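Local coordinates for uncharacterized conserved protein YndB, AHSA1/START domain (Micromonospora chersina, PDB 6V04) that is of unknown function but, as a START/Bet v1-like protein encoded in the dynemicin biosynthetic locus, probably takes part in making that enediyne antibiotic, at residues H163-I176 and L199-T211. Residues are numbered along the deposited sequence; the frame is centred on the assembly and turned at random.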
loop_
_atom_site.group_PDB
_atom_site.type_symbol
_atom_site.label_atom_id
_atom_site.label_comp_id
_atom_site.label_asym_id
_atom_site.label_seq_id
_atom_site.Cartn_x
_atom_site.Cartn_y
_atom_site.Cartn_z
ATOM N N HIS A 163 -9.444 0.469 -21.765
ATOM C CA HIS A 163 -9.910 0.421 -20.390
ATOM C C HIS A 163 -9.645 -0.968 -19.823
ATOM O O HIS A 163 -9.833 -1.961 -20.535
ATOM C CB HIS A 163 -11.415 0.760 -20.329
ATOM C CG HIS A 163 -11.917 1.064 -18.952
ATOM N ND1 HIS A 163 -12.008 0.109 -17.963
ATOM C CD2 HIS A 163 -12.395 2.209 -18.412
ATOM C CE1 HIS A 163 -12.483 0.661 -16.860
ATOM N NE2 HIS A 163 -12.733 1.935 -17.110
ATOM N N PRO A 164 -9.216 -1.071 -18.559
ATOM C CA PRO A 164 -8.808 -2.382 -18.015
ATOM C C PRO A 164 -9.962 -3.328 -17.699
ATOM O O PRO A 164 -9.707 -4.524 -17.492
ATOM C CB PRO A 164 -8.050 -2.007 -16.732
ATOM C CG PRO A 164 -8.644 -0.673 -16.349
ATOM C CD PRO A 164 -8.846 0.025 -17.640
ATOM N N LEU A 165 -11.202 -2.845 -17.609
ATOM C CA LEU A 165 -12.303 -3.669 -17.136
ATOM C C LEU A 165 -13.269 -3.997 -18.266
ATOM O O LEU A 165 -14.451 -3.620 -18.245
ATOM C CB LEU A 165 -13.023 -2.996 -15.960
ATOM C CG LEU A 165 -12.123 -2.788 -14.738
ATOM C CD1 LEU A 165 -12.925 -2.215 -13.572
ATOM C CD2 LEU A 165 -11.440 -4.104 -14.331
ATOM N N ARG A 166 -12.766 -4.727 -19.259
ATOM C CA ARG A 166 -13.557 -5.236 -20.368
ATOM C C ARG A 166 -13.233 -6.708 -20.539
ATOM O O ARG A 166 -12.097 -7.128 -20.306
ATOM C CB ARG A 166 -13.249 -4.514 -21.664
ATOM C CG ARG A 166 -13.539 -3.013 -21.638
ATOM C CD ARG A 166 -12.950 -2.363 -22.860
ATOM N NE ARG A 166 -13.233 -0.925 -22.925
ATOM C CZ ARG A 166 -12.506 -0.061 -23.617
ATOM N NH1 ARG A 166 -11.457 -0.479 -24.317
ATOM N NH2 ARG A 166 -12.831 1.227 -23.610
ATOM N N GLU A 167 -14.225 -7.493 -20.961
ATOM C CA GLU A 167 -13.934 -8.911 -21.139
ATOM C C GLU A 167 -12.769 -9.093 -22.095
ATOM O O GLU A 167 -11.946 -10.002 -21.909
ATOM C CB GLU A 167 -15.168 -9.661 -21.638
ATOM C CG GLU A 167 -16.160 -10.034 -20.532
ATOM C CD GLU A 167 -15.577 -10.979 -19.476
ATOM O OE1 GLU A 167 -14.437 -11.467 -19.651
ATOM O OE2 GLU A 167 -16.268 -11.235 -18.463
ATOM N N GLU A 168 -12.654 -8.218 -23.088
ATOM C CA GLU A 168 -11.621 -8.331 -24.103
ATOM C C GLU A 168 -10.305 -7.658 -23.719
ATOM O O GLU A 168 -9.354 -7.728 -24.506
ATOM C CB GLU A 168 -12.132 -7.763 -25.435
ATOM C CG GLU A 168 -12.273 -6.245 -25.514
ATOM C CD GLU A 168 -13.648 -5.735 -25.117
ATOM O OE1 GLU A 168 -14.422 -6.481 -24.474
ATOM O OE2 GLU A 168 -13.959 -4.575 -25.470
ATOM N N THR A 169 -10.207 -7.016 -22.545
ATOM C CA THR A 169 -8.935 -6.448 -22.092
ATOM C C THR A 169 -8.389 -7.036 -20.796
ATOM O O THR A 169 -7.215 -6.800 -20.491
ATOM C CB THR A 169 -9.036 -4.922 -21.900
ATOM O OG1 THR A 169 -10.031 -4.615 -20.914
ATOM C CG2 THR A 169 -9.384 -4.229 -23.210
ATOM N N VAL A 170 -9.184 -7.769 -20.007
ATOM C CA VAL A 170 -8.677 -8.209 -18.708
ATOM C C VAL A 170 -7.456 -9.109 -18.858
ATOM O O VAL A 170 -6.545 -9.057 -18.024
ATOM C CB VAL A 170 -9.786 -8.897 -17.885
ATOM C CG1 VAL A 170 -10.757 -7.857 -17.333
ATOM C CG2 VAL A 170 -10.503 -9.968 -18.702
ATOM N N VAL A 171 -7.395 -9.927 -19.916
ATOM C CA VAL A 171 -6.237 -10.809 -20.066
ATOM C C VAL A 171 -4.991 -10.019 -20.454
ATOM O O VAL A 171 -3.869 -10.523 -20.317
ATOM C CB VAL A 171 -6.524 -11.922 -21.087
ATOM C CG1 VAL A 171 -5.302 -12.814 -21.252
ATOM C CG2 VAL A 171 -7.730 -12.755 -20.646
ATOM N N ASP A 172 -5.162 -8.778 -20.917
ATOM C CA ASP A 172 -4.022 -7.927 -21.243
ATOM C C ASP A 172 -3.160 -7.622 -20.024
ATOM O O ASP A 172 -1.956 -7.379 -20.168
ATOM C CB ASP A 172 -4.493 -6.596 -21.845
ATOM C CG ASP A 172 -5.150 -6.742 -23.223
ATOM O OD1 ASP A 172 -4.993 -7.789 -23.888
ATOM O OD2 ASP A 172 -5.820 -5.774 -23.663
ATOM N N TRP A 173 -3.744 -7.586 -18.825
ATOM C CA TRP A 173 -3.000 -7.133 -17.653
ATOM C C TRP A 173 -3.148 -8.016 -16.415
ATOM O O TRP A 173 -2.302 -7.918 -15.510
ATOM C CB TRP A 173 -3.397 -5.686 -17.303
ATOM C CG TRP A 173 -4.787 -5.517 -16.774
ATOM C CD1 TRP A 173 -5.955 -5.501 -17.496
ATOM C CD2 TRP A 173 -5.160 -5.348 -15.408
ATOM N NE1 TRP A 173 -7.026 -5.339 -16.657
ATOM C CE2 TRP A 173 -6.567 -5.247 -15.368
ATOM C CE3 TRP A 173 -4.439 -5.275 -14.204
ATOM C CZ2 TRP A 173 -7.265 -5.071 -14.177
ATOM C CZ3 TRP A 173 -5.132 -5.097 -13.032
ATOM C CH2 TRP A 173 -6.535 -4.995 -13.025
ATOM N N LEU A 174 -4.174 -8.881 -16.337
ATOM C CA LEU A 174 -4.320 -9.751 -15.176
ATOM C C LEU A 174 -3.662 -11.099 -15.436
ATOM O O LEU A 174 -3.680 -11.592 -16.565
ATOM C CB LEU A 174 -5.793 -9.978 -14.849
ATOM C CG LEU A 174 -6.490 -8.787 -14.192
ATOM C CD1 LEU A 174 -7.997 -8.945 -14.241
ATOM C CD2 LEU A 174 -6.031 -8.636 -12.757
ATOM N N PRO A 175 -3.103 -11.722 -14.401
ATOM C CA PRO A 175 -2.447 -13.040 -14.555
ATOM C C PRO A 175 -3.451 -14.182 -14.499
ATOM O O PRO A 175 -3.448 -15.014 -13.591
ATOM C CB PRO A 175 -1.482 -13.055 -13.366
ATOM C CG PRO A 175 -2.241 -12.339 -12.310
ATOM C CD PRO A 175 -2.975 -11.222 -13.021
ATOM N N ILE A 176 -4.336 -14.234 -15.493
ATOM C CA ILE A 176 -5.451 -15.169 -15.492
ATOM C C ILE A 176 -5.474 -15.955 -16.798
ATOM O O ILE A 176 -4.902 -15.548 -17.811
ATOM C CB ILE A 176 -6.799 -14.441 -15.271
ATOM C CG1 ILE A 176 -7.034 -13.405 -16.372
ATOM C CG2 ILE A 176 -6.805 -13.778 -13.910
ATOM C CD1 ILE A 176 -8.407 -12.726 -16.306
ATOM N N LEU A 199 -9.780 -19.804 -9.655
ATOM C CA LEU A 199 -10.527 -18.552 -9.656
ATOM C C LEU A 199 -12.006 -18.901 -9.761
ATOM O O LEU A 199 -12.389 -19.734 -10.592
ATOM C CB LEU A 199 -10.074 -17.674 -10.823
ATOM C CG LEU A 199 -10.591 -16.237 -10.867
ATOM C CD1 LEU A 199 -9.639 -15.352 -11.642
ATOM C CD2 LEU A 199 -11.965 -16.213 -11.509
ATOM N N ARG A 200 -12.825 -18.288 -8.909
ATOM C CA ARG A 200 -14.254 -18.565 -8.838
ATOM C C ARG A 200 -15.041 -17.259 -8.824
ATOM O O ARG A 200 -14.527 -16.197 -8.464
ATOM C CB ARG A 200 -14.643 -19.357 -7.581
ATOM C CG ARG A 200 -13.921 -20.679 -7.388
ATOM C CD ARG A 200 -14.339 -21.742 -8.400
ATOM N NE ARG A 200 -14.402 -23.068 -7.786
ATOM C CZ ARG A 200 -14.256 -24.218 -8.442
ATOM N NH1 ARG A 200 -14.022 -24.227 -9.748
ATOM N NH2 ARG A 200 -14.334 -25.367 -7.783
ATOM N N ASP A 201 -16.326 -17.371 -9.160
ATOM C CA ASP A 201 -17.285 -16.273 -8.993
ATOM C C ASP A 201 -16.859 -15.010 -9.741
ATOM O O ASP A 201 -17.024 -13.888 -9.253
ATOM C CB ASP A 201 -17.504 -15.975 -7.510
ATOM C CG ASP A 201 -18.095 -17.163 -6.762
ATOM O OD1 ASP A 201 -18.899 -17.901 -7.365
ATOM O OD2 ASP A 201 -17.751 -17.361 -5.579
ATOM N N TRP A 202 -16.351 -15.179 -10.955
ATOM C CA TRP A 202 -16.004 -14.030 -11.791
ATOM C C TRP A 202 -17.250 -13.211 -12.114
ATOM O O TRP A 202 -18.222 -13.748 -12.653
ATOM C CB TRP A 202 -15.353 -14.529 -13.079
ATOM C CG TRP A 202 -14.994 -13.482 -14.104
ATOM C CD1 TRP A 202 -15.787 -13.015 -15.112
ATOM C CD2 TRP A 202 -13.738 -12.807 -14.235
ATOM N NE1 TRP A 202 -15.105 -12.075 -15.855
ATOM C CE2 TRP A 202 -13.846 -11.931 -15.336
ATOM C CE3 TRP A 202 -12.538 -12.848 -13.524
ATOM C CZ2 TRP A 202 -12.793 -11.132 -15.751
ATOM C CZ3 TRP A 202 -11.498 -12.046 -13.932
ATOM C CH2 TRP A 202 -11.628 -11.197 -15.030
ATOM N N GLN A 203 -17.222 -11.917 -11.782
ATOM C CA GLN A 203 -18.324 -11.001 -12.079
ATOM C C GLN A 203 -17.732 -9.690 -12.579
ATOM O O GLN A 203 -17.145 -8.936 -11.802
ATOM C CB GLN A 203 -19.205 -10.758 -10.852
ATOM C CG GLN A 203 -19.907 -12.001 -10.312
ATOM C CD GLN A 203 -20.896 -12.610 -11.288
ATOM O OE1 GLN A 203 -21.429 -11.927 -12.163
ATOM N NE2 GLN A 203 -21.145 -13.909 -11.140
ATOM N N LEU A 204 -17.908 -9.405 -13.862
ATOM C CA LEU A 204 -17.370 -8.187 -14.457
ATOM C C LEU A 204 -18.521 -7.264 -14.830
ATOM O O LEU A 204 -19.403 -7.650 -15.603
ATOM C CB LEU A 204 -16.515 -8.512 -15.681
ATOM C CG LEU A 204 -15.987 -7.312 -16.472
ATOM C CD1 LEU A 204 -15.144 -6.408 -15.589
ATOM C CD2 LEU A 204 -15.177 -7.784 -17.668
ATOM N N ASP A 205 -18.513 -6.057 -14.258
ATOM C CA ASP A 205 -19.406 -4.965 -14.645
ATOM C C ASP A 205 -18.566 -4.057 -15.540
ATOM O O ASP A 205 -17.693 -3.334 -15.055
ATOM C CB ASP A 205 -19.929 -4.245 -13.405
ATOM C CG ASP A 205 -21.004 -3.218 -13.718
ATOM O OD1 ASP A 205 -21.484 -3.143 -14.873
ATOM O OD2 ASP A 205 -21.376 -2.481 -12.782
ATOM N N ARG A 206 -18.806 -4.140 -16.851
ATOM C CA ARG A 206 -17.917 -3.539 -17.842
ATOM C C ARG A 206 -17.599 -2.078 -17.517
ATOM O O ARG A 206 -18.502 -1.265 -17.310
ATOM C CB ARG A 206 -18.554 -3.652 -19.227
ATOM C CG ARG A 206 -17.699 -3.123 -20.367
ATOM C CD ARG A 206 -18.339 -3.349 -21.692
ATOM N NE ARG A 206 -17.531 -2.832 -22.793
ATOM C CZ ARG A 206 -16.677 -3.563 -23.504
ATOM N NH1 ARG A 206 -16.523 -4.857 -23.249
ATOM N NH2 ARG A 206 -15.987 -3.004 -24.485
ATOM N N GLU A 207 -16.295 -1.769 -17.458
ATOM C CA GLU A 207 -15.748 -0.421 -17.216
ATOM C C GLU A 207 -16.206 0.185 -15.889
ATOM O O GLU A 207 -16.218 1.415 -15.729
ATOM C CB GLU A 207 -16.060 0.524 -18.382
ATOM C CG GLU A 207 -15.329 0.107 -19.660
ATOM C CD GLU A 207 -15.452 1.087 -20.805
ATOM O OE1 GLU A 207 -16.008 2.202 -20.621
ATOM O OE2 GLU A 207 -15.010 0.724 -21.920
ATOM N N ARG A 208 -16.550 -0.664 -14.919
ATOM C CA ARG A 208 -16.978 -0.218 -13.598
ATOM C C ARG A 208 -16.251 -0.980 -12.491
ATOM O O ARG A 208 -15.530 -0.384 -11.676
ATOM C CB ARG A 208 -18.494 -0.398 -13.438
ATOM C CG ARG A 208 -19.379 0.356 -14.451
ATOM C CD ARG A 208 -19.389 1.843 -14.196
ATOM N NE ARG A 208 -20.273 2.569 -15.107
ATOM C CZ ARG A 208 -19.916 3.042 -16.296
ATOM N NH1 ARG A 208 -18.677 2.873 -16.746
ATOM N NH2 ARG A 208 -20.800 3.707 -17.029
ATOM N N ALA A 209 -16.409 -2.304 -12.462
ATOM C CA ALA A 209 -15.944 -3.073 -11.322
ATOM C C ALA A 209 -15.844 -4.537 -11.705
ATOM O O ALA A 209 -16.571 -5.015 -12.577
ATOM C CB ALA A 209 -16.877 -2.904 -10.120
ATOM N N LEU A 210 -14.938 -5.234 -11.032
ATOM C CA LEU A 210 -14.688 -6.653 -11.249
ATOM C C LEU A 210 -14.505 -7.295 -9.889
ATOM O O LEU A 210 -13.715 -6.802 -9.082
ATOM C CB LEU A 210 -13.440 -6.857 -12.113
ATOM C CG LEU A 210 -12.829 -8.260 -12.138
ATOM C CD1 LEU A 210 -13.794 -9.246 -12.768
ATOM C CD2 LEU A 210 -11.518 -8.221 -12.887
ATOM N N THR A 211 -15.232 -8.378 -9.622
ATOM C CA THR A 211 -15.007 -9.136 -8.404
ATOM C C THR A 211 -14.793 -10.596 -8.759
ATOM O O THR A 211 -15.327 -11.109 -9.748
ATOM C CB THR A 211 -16.161 -9.003 -7.402
ATOM O OG1 THR A 211 -17.384 -9.474 -7.968
ATOM C CG2 THR A 211 -16.347 -7.553 -7.011
#
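R166 and E207 form the first of two salt bridges that tie residues 163-169 to the hairpin of strands 196-205 and 209-214. R166 approaches side-on: NE lies 2.6 Å and NH2 2.8 Å from the same oxygen, E207 OE2, in the guanidinium plane, NE arriving on its anti side. R206 holds E168 end-on, with NH1 2.9 Å from E168 OE1 and NH2 2.7 Å from E168 OE2, the two flat groups nearly coplanar. E168 CG stands between backbone N and carbonyl carbon (chi1 72°), and a bend at chi2 turns the carboxylate to this guanidinium.

R166 CG rests over the centre of the R206 guanidinium, a methylene on a flat cationic face; the charged R166 NE and R206 NH2 are 3.8 Å apart, a proximity the two carboxylates probably offset. E207 CG packs over the H163 ring, 3.7 Å from its centroid, in a CH-pi contact; L165 N bonds to H163 ND1 in the ring plane and helps fix its rotation. With an alanine in place of R166, E207 OE2 would probably lose both of these donors and the R206 guanidinium the methylene over one face.

Two further hydrogen bonds come from N-H groups: E207 N to L165 O, 2.7 Å, and W202 NE1 to the syn side of E167 OE2, 3.0 Å.

L165 reaches L204 and L210, V170 and I176 CD1 meet the six-membered end of the W202 ring, and L174 CD1 touches L210 CD2. E167 N is buried against L204 CD2 without a polar partner. Charge pairing at the hairpin turn and an apolar layer of leucines, V170, I176 and W202 thus join residues 163-176 to the sheet of this Bet v1-like half.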